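Local atomic coordinates of heme peroxidase (Bacteroides thetaiotaomicron, PDB entry 2GVK), a protein that is a dye-decolorizing heme peroxidase and probably uses a bound heme and hydrogen peroxide to oxidise its substrates. Residues Pro14-Gly19 and His112-Gln117; Met63-Thr68 and Phe122-Ile127; Ser93-Glu98 and Thr272-Leu277; Glu278-Gly283 and Asn288-Leu293. One frame throughout, in Å; residues are numbered along the deposited sequence.

The four contacts form two pairs on opposite sides of the chain's centre. Contacts 1 and 2 lie in the N-terminal part of the Dyp-type peroxidase, with centres about 9 Å apart. They meet where strands 109-115 and 66-72 run side by side. There Arg114 N lies 2.8 Å from Ser66 O, and Asp16 OD2 lies 2.5 Å from Ser66 OG. Contacts 3 and 4 share helix 270-281, and their centres are also about 9 Å apart. Ile282 CD1 packs 3.1 Å from Lys96 O between them. Contact 3 joins the N-terminal and C-terminal peroxidase regions. Contacts 2 and 4 are farthest apart, with centres about 35 Å apart. The bound sodium, at Pro36 and Asp37, lies outside all eight segments.

Contact 1 of 4, residues Pro14-Gly19 and His112-Gln117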
# COMPACT_ATOMS: atom_id res chain seq x y z
N PRO A 14 19.56 -9.28 -20.88
CA PRO A 14 18.36 -9.27 -21.71
C PRO A 14 17.42 -8.14 -21.34
O PRO A 14 17.48 -7.60 -20.25
CB PRO A 14 17.70 -10.61 -21.39
CG PRO A 14 18.08 -10.88 -20.00
CD PRO A 14 19.49 -10.33 -19.85
N GLN A 15 16.57 -7.78 -22.27
CA GLN A 15 15.46 -6.92 -21.97
C GLN A 15 14.50 -7.70 -21.05
O GLN A 15 14.71 -8.88 -20.80
CB GLN A 15 14.75 -6.47 -23.25
CG GLN A 15 15.58 -5.49 -24.12
CD GLN A 15 14.77 -4.92 -25.25
OE1 GLN A 15 13.71 -4.36 -25.03
NE2 GLN A 15 15.32 -4.96 -26.47
N ASP A 16 13.41 -7.05 -20.63
CA ASP A 16 12.49 -7.62 -19.67
C ASP A 16 11.54 -8.61 -20.35
O ASP A 16 10.33 -8.39 -20.42
CB ASP A 16 11.68 -6.50 -18.98
CG ASP A 16 10.94 -6.97 -17.74
OD1 ASP A 16 11.41 -7.93 -17.08
OD2 ASP A 16 9.92 -6.35 -17.40
N VAL A 17 12.08 -9.73 -20.77
CA VAL A 17 11.34 -10.70 -21.53
C VAL A 17 10.79 -11.82 -20.66
O VAL A 17 10.05 -12.68 -21.13
CB VAL A 17 12.22 -11.30 -22.63
CG1 VAL A 17 12.67 -10.20 -23.59
CG2 VAL A 17 13.40 -12.02 -22.04
N ALA A 18 11.15 -11.82 -19.40
CA ALA A 18 10.65 -12.79 -18.48
C ALA A 18 9.92 -12.10 -17.37
O ALA A 18 9.74 -12.65 -16.31
CB ALA A 18 11.76 -13.61 -17.93
N GLY A 19 9.52 -10.85 -17.62
CA GLY A 19 8.76 -10.10 -16.66
C GLY A 19 7.36 -10.66 -16.44
O GLY A 19 6.82 -11.40 -17.29
N HIS A 112 6.31 -3.04 -26.10
CA HIS A 112 5.47 -3.66 -25.10
C HIS A 112 5.75 -2.94 -23.78
O HIS A 112 6.81 -3.11 -23.18
CB HIS A 112 5.78 -5.16 -25.03
CG HIS A 112 5.06 -5.90 -23.94
ND1 HIS A 112 5.58 -7.05 -23.36
CD2 HIS A 112 3.86 -5.69 -23.36
CE1 HIS A 112 4.72 -7.51 -22.46
NE2 HIS A 112 3.68 -6.69 -22.42
N ILE A 113 4.78 -2.11 -23.35
CA ILE A 113 4.95 -1.19 -22.25
C ILE A 113 4.02 -1.60 -21.11
O ILE A 113 2.82 -1.74 -21.32
CB ILE A 113 4.60 0.28 -22.67
CG1 ILE A 113 5.13 0.59 -24.06
CG2 ILE A 113 5.16 1.25 -21.65
CD1 ILE A 113 4.81 2.00 -24.56
N ARG A 114 4.59 -1.77 -19.92
CA ARG A 114 3.88 -2.28 -18.71
C ARG A 114 4.19 -1.38 -17.50
O ARG A 114 5.33 -1.02 -17.30
CB ARG A 114 4.38 -3.71 -18.38
CG ARG A 114 4.02 -4.76 -19.37
CD ARG A 114 4.64 -6.11 -19.01
NE ARG A 114 6.01 -6.23 -19.54
CZ ARG A 114 6.67 -7.38 -19.66
NH1 ARG A 114 6.10 -8.52 -19.29
NH2 ARG A 114 7.90 -7.40 -20.18
N ALA A 115 3.19 -1.14 -16.64
CA ALA A 115 3.42 -0.47 -15.37
C ALA A 115 2.23 -0.60 -14.45
O ALA A 115 1.12 -0.93 -14.89
CB ALA A 115 3.73 1.00 -15.59
N LYS A 116 2.43 -0.23 -13.20
CA LYS A 116 1.34 -0.27 -12.21
C LYS A 116 0.31 0.82 -12.45
O LYS A 116 -0.82 0.74 -11.93
CB LYS A 116 1.90 -0.20 -10.78
CG LYS A 116 2.46 -1.53 -10.30
CD LYS A 116 2.78 -1.52 -8.82
N GLN A 117 0.69 1.85 -13.20
CA GLN A 117 -0.23 2.93 -13.57
C GLN A 117 -0.17 3.18 -15.06
O GLN A 117 0.90 3.25 -15.62
CB GLN A 117 0.11 4.19 -12.84
CG GLN A 117 -0.12 4.12 -11.37
CD GLN A 117 0.10 5.45 -10.69
OE1 GLN A 117 0.65 6.40 -11.29
NE2 GLN A 117 -0.33 5.55 -9.44
O HOH W 1 7.56 -11.03 -20.19
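Arg114 reaches from strand 109-115 to the loop before strand 24-32 and ends at Asp16 and Gly19. Its guanidinium lies between two groups. Over one face stands Asp16 OD2, 3.6 Å from Arg114 NH2. Over the other face lies His112 CE1, 3.3 Å above the plane and near its centre. The carboxylate plane is turned 38° from the guanidinium plane. No N-H of Arg114 points at OD2, and the salt bridge rests on charge alone. The edge of the guanidinium does the hydrogen bonding. NH2 meets the backbone O of Asp16 at 2.6 Å, but the angle at hydrogen is 124° and the bond is weak. NH1 donates to a water at 3.0 Å, and this water donates on to Gly19 O. A bend at chi3 (-86°) turns the end of the arginine toward the loop. The loop itself is folded tightly, with Asp16 at the centre of an inverse gamma turn. Asp16 OD2 also has a hydrogen bond to Ser66 OG on the neighbouring strand. The carboxylate is thus held by the sheet as well as by charge. The arginine probably balances this acid, while its N-H groups serve loop carbonyls directly and through water.

Contact 2 of 4, residues Met63-Thr68 and Phe122-Ile127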
# COMPACT_ATOMS: atom_id res chain seq x y z
N MSE A 63 6.65 1.39 -9.20
CA MSE A 63 5.57 1.23 -10.19
C MSE A 63 5.84 0.13 -11.23
O MSE A 63 5.11 -0.00 -12.20
CB MSE A 63 5.31 2.56 -10.88
CG MSE A 63 4.82 3.63 -9.98
SE MSE A 63 3.06 3.23 -9.21
CE MSE A 63 3.58 2.62 -7.49
N GLN A 64 6.89 -0.65 -11.02
CA GLN A 64 7.15 -1.81 -11.87
C GLN A 64 7.13 -1.47 -13.36
O GLN A 64 6.61 -2.23 -14.18
CB GLN A 64 6.14 -2.91 -11.57
CG GLN A 64 6.05 -3.23 -10.10
CD GLN A 64 5.25 -4.49 -9.81
OE1 GLN A 64 4.19 -4.74 -10.41
NE2 GLN A 64 5.71 -5.26 -8.82
N PHE A 65 7.78 -0.38 -13.73
CA PHE A 65 7.79 0.03 -15.10
C PHE A 65 8.69 -0.85 -15.95
O PHE A 65 9.84 -1.13 -15.58
CB PHE A 65 8.27 1.47 -15.26
CG PHE A 65 8.24 1.92 -16.65
CD1 PHE A 65 7.04 2.34 -17.22
CD2 PHE A 65 9.35 1.74 -17.48
CE1 PHE A 65 6.96 2.60 -18.58
CE2 PHE A 65 9.27 1.97 -18.82
CZ PHE A 65 8.05 2.41 -19.39
N SER A 66 8.21 -1.20 -17.13
CA SER A 66 8.98 -1.97 -18.06
C SER A 66 8.56 -1.66 -19.51
O SER A 66 7.40 -1.38 -19.77
CB SER A 66 8.78 -3.45 -17.78
OG SER A 66 9.52 -4.23 -18.66
N CYS A 67 9.52 -1.72 -20.43
CA CYS A 67 9.26 -1.64 -21.85
C CYS A 67 10.24 -2.55 -22.56
O CYS A 67 11.42 -2.61 -22.20
CB CYS A 67 9.39 -0.23 -22.40
SG CYS A 67 8.79 -0.05 -24.11
N THR A 68 9.75 -3.29 -23.53
CA THR A 68 10.61 -4.04 -24.44
C THR A 68 10.41 -3.53 -25.86
O THR A 68 9.32 -3.02 -26.21
CB THR A 68 10.32 -5.53 -24.40
OG1 THR A 68 9.02 -5.77 -24.87
CG2 THR A 68 10.44 -6.05 -23.02
N PHE A 122 1.73 5.69 -20.74
CA PHE A 122 1.46 6.81 -21.64
C PHE A 122 2.67 7.72 -21.75
O PHE A 122 3.04 8.12 -22.83
CB PHE A 122 0.24 7.64 -21.18
CG PHE A 122 0.19 9.00 -21.78
CD1 PHE A 122 -0.24 9.18 -23.08
CD2 PHE A 122 0.65 10.11 -21.08
CE1 PHE A 122 -0.22 10.42 -23.66
CE2 PHE A 122 0.64 11.37 -21.65
CZ PHE A 122 0.23 11.52 -22.95
N GLU A 123 3.28 8.03 -20.63
CA GLU A 123 4.42 8.94 -20.62
C GLU A 123 5.53 8.42 -21.56
O GLU A 123 6.02 9.15 -22.45
CB GLU A 123 4.96 9.09 -19.18
CG GLU A 123 6.26 9.86 -19.06
CD GLU A 123 6.06 11.33 -19.09
OE1 GLU A 123 5.01 11.78 -19.62
OE2 GLU A 123 6.92 12.06 -18.53
N PHE A 124 5.90 7.18 -21.38
CA PHE A 124 6.93 6.55 -22.18
C PHE A 124 6.53 6.53 -23.66
O PHE A 124 7.30 6.90 -24.53
CB PHE A 124 7.17 5.12 -21.67
CG PHE A 124 8.48 4.50 -22.14
CD1 PHE A 124 8.55 3.87 -23.36
CD2 PHE A 124 9.63 4.54 -21.33
CE1 PHE A 124 9.72 3.26 -23.77
CE2 PHE A 124 10.78 3.94 -21.73
CZ PHE A 124 10.84 3.28 -22.95
N ALA A 125 5.30 6.12 -23.92
CA ALA A 125 4.82 6.04 -25.27
C ALA A 125 4.80 7.41 -25.98
O ALA A 125 5.06 7.49 -27.16
CB ALA A 125 3.43 5.38 -25.31
N SER A 126 4.49 8.47 -25.23
CA SER A 126 4.45 9.80 -25.81
C SER A 126 5.85 10.25 -26.24
O SER A 126 6.01 10.91 -27.26
CB SER A 126 3.81 10.81 -24.83
OG SER A 126 4.70 11.15 -23.78
N ILE A 127 6.86 9.86 -25.47
CA ILE A 127 8.22 10.21 -25.81
C ILE A 127 8.66 9.43 -27.07
O ILE A 127 9.29 10.00 -27.95
CB ILE A 127 9.16 9.99 -24.62
CG1 ILE A 127 8.80 11.00 -23.49
CG2 ILE A 127 10.60 10.17 -25.05
CD1 ILE A 127 9.34 10.63 -22.15
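The ring of Phe124 meets Cys67 over one face and Phe65 obliquely. The arrangement is helix-on-sheet packing, as in the ferredoxin-like alpha+beta fold of the dimeric alpha-beta barrel families. Helix 118-131 lies against strand 66-72 and the residues that lead into it. Cys67 CB sits 4.1 Å from the Phe124 ring centroid and 28° off the normal, a CH-pi contact. The Phe65 ring comes in with its CZ, 3.3 Å from Phe124 CD2. The two ring planes are 35° apart. On the helix itself, Ser126 CB covers part of one face of the Phe122 ring. That ring also meets Phe145 and Tyr147 of a second subunit. Phe65 and Cys67 point toward the helix, while Ser66 and Thr68 between and after them point away. Phe124 has its CG anti to the backbone N (chi1 -163°), and its ring reaches across to the strand. Helix 38-59 closes the same core, with Met52 on Phe124, Met56 on Phe65 and Phe49 on Cys67. All three residues of the contact are buried and apolar. Ser126 OG bonds within its own helix, to Glu123 O, which also accepts from Ile127 N. The sulfur of Cys67 lies obliquely beside the aromatic ring, with SG 3.5 Å from Phe124 CE1.

Contact 3 of 4, residues Ser93-Glu98 and Thr272-Leu277; sequences SEIKGE and TTRRML
One direct hydrogen bond joins the segments, from Arg274 NH1 to the backbone O of Ser93. It is 3.1 Å long and nearly straight, with 166° at the hydrogen. The oxygen lies in the guanidinium plane, and NH1 sits on a lone pair of Ser93 O. A water extends the polar link. It accepts from Arg274 NH2 at 2.7 Å and donates to Glu94 O. Arg274 spans the distance with a chain extended from CG to NE. The apolar part centres on Ile95. Its CD1 lies 3.6 Å above one face of the Arg274 guanidinium, offset toward the rim. The same methyl packs against Leu277 CB, one helical turn further on, also at 3.6 Å. An alanine at Ile95 would lose both contacts and would probably leave a gap beside Leu277 and the guanidinium less firmly fixed. Leu277 and Thr273 in turn pack on Phe189 of strand 186-195. Ile95 belongs to a small antiparallel pair, strands 95-96 and 101-102, and its backbone is bonded to Ala102. The contact therefore lays a small hairpin from the N-terminal part of the chain against helix 270-281, which itself packs on strands 186-195 and 258-267 of the large antiparallel sheet.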
# COMPACT_ATOMS: atom_id res chain seq x y z
N SER A 93 5.40 -17.35 -41.29
CA SER A 93 4.64 -17.97 -42.37
C SER A 93 3.28 -18.40 -41.85
O SER A 93 3.19 -19.16 -40.91
CB SER A 93 5.39 -19.18 -42.94
OG SER A 93 6.51 -18.79 -43.70
N GLU A 94 2.23 -17.88 -42.45
CA GLU A 94 0.88 -18.20 -42.05
C GLU A 94 0.68 -19.73 -41.87
O GLU A 94 1.16 -20.53 -42.69
CB GLU A 94 -0.06 -17.68 -43.09
CG GLU A 94 -1.48 -17.98 -42.88
CD GLU A 94 -2.31 -17.62 -44.10
OE1 GLU A 94 -2.17 -18.31 -45.12
OE2 GLU A 94 -3.07 -16.65 -44.03
N ILE A 95 -0.01 -20.11 -40.80
CA ILE A 95 -0.34 -21.51 -40.55
C ILE A 95 -1.82 -21.71 -40.79
O ILE A 95 -2.67 -21.21 -40.05
CB ILE A 95 0.01 -21.95 -39.13
CG1 ILE A 95 1.53 -21.86 -38.91
CG2 ILE A 95 -0.48 -23.39 -38.87
CD1 ILE A 95 1.97 -21.99 -37.46
N LYS A 96 -2.14 -22.40 -41.88
CA LYS A 96 -3.50 -22.58 -42.29
C LYS A 96 -3.93 -24.02 -42.03
O LYS A 96 -3.39 -24.98 -42.62
CB LYS A 96 -3.64 -22.22 -43.78
CG LYS A 96 -5.09 -22.17 -44.29
CD LYS A 96 -5.16 -21.69 -45.75
N GLY A 97 -4.86 -24.19 -41.11
CA GLY A 97 -5.42 -25.50 -40.81
C GLY A 97 -6.65 -25.75 -41.65
O GLY A 97 -7.00 -24.94 -42.51
N GLU A 98 -7.33 -26.85 -41.39
CA GLU A 98 -8.52 -27.18 -42.15
C GLU A 98 -9.65 -26.20 -41.83
O GLU A 98 -10.47 -25.92 -42.67
CB GLU A 98 -8.97 -28.63 -41.87
CG GLU A 98 -10.33 -29.01 -42.53
CD GLU A 98 -10.44 -30.52 -42.91
OE1 GLU A 98 -9.78 -30.94 -43.90
OE2 GLU A 98 -11.27 -31.25 -42.26
N THR A 272 9.76 -23.23 -30.79
CA THR A 272 8.83 -23.69 -29.77
C THR A 272 7.47 -23.04 -29.96
O THR A 272 6.42 -23.71 -29.94
CB THR A 272 9.37 -23.40 -28.36
OG1 THR A 272 10.53 -24.22 -28.13
CG2 THR A 272 8.33 -23.71 -27.30
N THR A 273 7.48 -21.73 -30.14
CA THR A 273 6.25 -20.99 -30.37
C THR A 273 5.55 -21.51 -31.62
O THR A 273 4.34 -21.73 -31.63
CB THR A 273 6.53 -19.49 -30.52
OG1 THR A 273 7.36 -19.05 -29.44
CG2 THR A 273 5.21 -18.69 -30.53
N ARG A 274 6.33 -21.76 -32.66
CA ARG A 274 5.75 -22.21 -33.91
C ARG A 274 5.15 -23.61 -33.76
O ARG A 274 4.08 -23.86 -34.27
CB ARG A 274 6.75 -22.17 -35.07
CG ARG A 274 6.05 -22.43 -36.41
CD ARG A 274 6.93 -22.33 -37.62
NE ARG A 274 6.22 -22.90 -38.78
CZ ARG A 274 5.30 -22.26 -39.51
NH1 ARG A 274 5.01 -20.99 -39.28
NH2 ARG A 274 4.70 -22.89 -40.51
N ARG A 275 5.80 -24.47 -32.99
CA ARG A 275 5.26 -25.81 -32.75
C ARG A 275 3.94 -25.75 -31.98
O ARG A 275 3.00 -26.49 -32.27
CB ARG A 275 6.27 -26.68 -32.01
CG ARG A 275 5.73 -28.04 -31.59
CD ARG A 275 6.72 -29.19 -31.74
NE ARG A 275 7.26 -29.28 -33.09
CZ ARG A 275 8.05 -30.26 -33.51
NH1 ARG A 275 8.39 -31.24 -32.69
NH2 ARG A 275 8.49 -30.27 -34.76
N MSE A 276 3.88 -24.85 -31.00
CA MSE A 276 2.66 -24.58 -30.24
C MSE A 276 1.54 -24.15 -31.20
O MSE A 276 0.42 -24.66 -31.15
CB MSE A 276 2.92 -23.48 -29.21
CG MSE A 276 1.74 -23.12 -28.36
SE MSE A 276 2.04 -21.45 -27.39
CE MSE A 276 1.71 -20.19 -28.88
N LEU A 277 1.86 -23.21 -32.09
CA LEU A 277 0.89 -22.74 -33.06
C LEU A 277 0.44 -23.86 -34.00
O LEU A 277 -0.74 -23.92 -34.37
CB LEU A 277 1.47 -21.58 -33.88
CG LEU A 277 1.70 -20.28 -33.11
CD1 LEU A 277 2.56 -19.34 -33.93
CD2 LEU A 277 0.40 -19.62 -32.75
O HOH W 2 3.15 -22.16 -42.59

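Contact 4 of 4, residues Glu278-Gly283 and Asn288-Leu293; sequences ENMFIG and NTDRLL
Met280 O, near the end of helix 270-281, accepts a hydrogen bond from Asp290 N at 3.0 Å. The donor lies in the carbonyl plane, on a lone pair. Thr289 CB crowds the same oxygen at 3.2 Å, and Thr289 CG2 rests against Phe281 O. The apolar part of the first shell is Leu293 on Phe281. Leu293 CD1 stands over the centre of the ring, 3.7 Å from its centroid and 9° off the normal. Leu293 CD2 also touches Met280 CE. Met280, a selenomethionine in this crystal, runs alongside Asp290, with CE 3.5 Å from OD2. A serine in place of Phe281 would remove the ring under Leu293 CD1, and the leucine would probably be left facing a gap and freer to turn.

The next shell sets these groups in place. Asp290 OD1 accepts from Leu292 N in an Asx turn, which starts the short 3-10 segment that carries Leu293. Asp290 OD2 is taken by His232 ND1. A water lies between Asn279 O and Asn288 O, 2.8 and 2.7 Å away. Gly283 leaves the helix with positive phi (102°), and its CA touches Asn288 O. A side chain at Gly283 would run into Asn288 N. Further out, Tyr193 of strand 186-195 packs against Met280, Phe281 and Leu293. The returning loop thus gives Met280 O, near the helix end, a backbone donor, and the Asp290 carboxylate, beside Met280, has its oxygens met by Leu292 N and His232.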
# COMPACT_ATOMS: atom_id res chain seq x y z
N GLU A 278 1.37 -24.70 -34.44
CA GLU A 278 0.99 -25.88 -35.26
C GLU A 278 -0.01 -26.76 -34.49
O GLU A 278 -1.05 -27.17 -35.04
CB GLU A 278 2.20 -26.69 -35.65
CG GLU A 278 3.10 -26.03 -36.69
CD GLU A 278 4.40 -26.82 -36.93
OE1 GLU A 278 4.58 -27.90 -36.30
OE2 GLU A 278 5.24 -26.36 -37.74
N ASN A 279 0.30 -27.06 -33.23
CA ASN A 279 -0.58 -27.87 -32.40
C ASN A 279 -1.99 -27.25 -32.30
O ASN A 279 -2.98 -27.96 -32.23
CB ASN A 279 -0.01 -28.05 -30.99
CG ASN A 279 1.10 -29.08 -30.93
OD1 ASN A 279 1.58 -29.58 -31.95
ND2 ASN A 279 1.53 -29.40 -29.72
N MSE A 280 -2.05 -25.92 -32.21
CA MSE A 280 -3.32 -25.23 -32.05
C MSE A 280 -4.13 -25.20 -33.32
O MSE A 280 -5.33 -25.55 -33.33
CB MSE A 280 -3.09 -23.79 -31.60
CG MSE A 280 -2.56 -23.67 -30.19
SE MSE A 280 -2.03 -21.84 -29.83
CE MSE A 280 -3.87 -20.98 -29.99
N PHE A 281 -3.49 -24.80 -34.42
CA PHE A 281 -4.22 -24.48 -35.65
C PHE A 281 -4.34 -25.65 -36.61
O PHE A 281 -5.32 -25.74 -37.34
CB PHE A 281 -3.59 -23.26 -36.35
CG PHE A 281 -3.86 -21.96 -35.63
CD1 PHE A 281 -3.07 -21.57 -34.55
CD2 PHE A 281 -4.93 -21.16 -36.00
CE1 PHE A 281 -3.33 -20.40 -33.88
CE2 PHE A 281 -5.19 -19.99 -35.36
CZ PHE A 281 -4.41 -19.61 -34.26
N ILE A 282 -3.33 -26.49 -36.65
CA ILE A 282 -3.38 -27.70 -37.50
C ILE A 282 -3.85 -28.89 -36.68
O ILE A 282 -4.72 -29.68 -37.13
CB ILE A 282 -2.01 -28.02 -38.10
CG1 ILE A 282 -1.45 -26.80 -38.84
CG2 ILE A 282 -2.11 -29.23 -39.04
CD1 ILE A 282 -2.36 -26.28 -39.95
N GLY A 283 -3.29 -29.03 -35.48
CA GLY A 283 -3.59 -30.14 -34.60
C GLY A 283 -2.49 -31.19 -34.61
O GLY A 283 -1.88 -31.47 -35.66
N ASN A 288 -6.75 -32.30 -34.40
CA ASN A 288 -6.86 -32.16 -32.94
C ASN A 288 -6.56 -30.72 -32.51
O ASN A 288 -5.61 -30.46 -31.76
CB ASN A 288 -5.91 -33.13 -32.22
CG ASN A 288 -6.07 -33.09 -30.71
OD1 ASN A 288 -7.18 -32.96 -30.20
ND2 ASN A 288 -4.97 -33.16 -29.99
N THR A 289 -7.34 -29.79 -33.04
CA THR A 289 -7.06 -28.37 -32.87
C THR A 289 -7.47 -27.87 -31.47
O THR A 289 -8.29 -28.50 -30.77
CB THR A 289 -7.78 -27.54 -33.94
OG1 THR A 289 -9.17 -27.90 -33.98
CG2 THR A 289 -7.16 -27.80 -35.31
N ASP A 290 -6.87 -26.76 -31.06
CA ASP A 290 -7.22 -26.08 -29.80
C ASP A 290 -8.71 -25.74 -29.77
O ASP A 290 -9.22 -24.98 -30.62
CB ASP A 290 -6.39 -24.80 -29.68
CG ASP A 290 -6.47 -24.17 -28.30
OD1 ASP A 290 -7.39 -24.50 -27.53
OD2 ASP A 290 -5.61 -23.31 -28.01
N ARG A 291 -9.43 -26.32 -28.83
CA ARG A 291 -10.86 -26.08 -28.71
C ARG A 291 -11.17 -24.59 -28.44
O ARG A 291 -12.21 -24.10 -28.81
CB ARG A 291 -11.42 -26.95 -27.61
CG ARG A 291 -12.83 -26.72 -27.32
CD ARG A 291 -13.77 -27.51 -28.23
NE ARG A 291 -15.07 -27.57 -27.60
CZ ARG A 291 -16.11 -26.84 -27.93
NH1 ARG A 291 -16.10 -26.11 -29.03
NH2 ARG A 291 -17.22 -26.90 -27.19
N LEU A 292 -10.23 -23.89 -27.83
CA LEU A 292 -10.43 -22.47 -27.54
C LEU A 292 -10.52 -21.65 -28.82
O LEU A 292 -11.12 -20.58 -28.82
CB LEU A 292 -9.33 -21.93 -26.64
CG LEU A 292 -9.49 -20.48 -26.14
CD1 LEU A 292 -10.85 -20.23 -25.48
CD2 LEU A 292 -8.38 -20.14 -25.19
N LEU A 293 -9.98 -22.18 -29.91
CA LEU A 293 -10.11 -21.49 -31.21
C LEU A 293 -11.55 -21.52 -31.76
O LEU A 293 -11.88 -20.75 -32.64
CB LEU A 293 -9.15 -22.06 -32.23
CG LEU A 293 -7.66 -21.82 -31.96
CD1 LEU A 293 -6.81 -22.53 -33.03
CD2 LEU A 293 -7.32 -20.34 -31.92
O HOH W 3 -2.98 -30.51 -31.00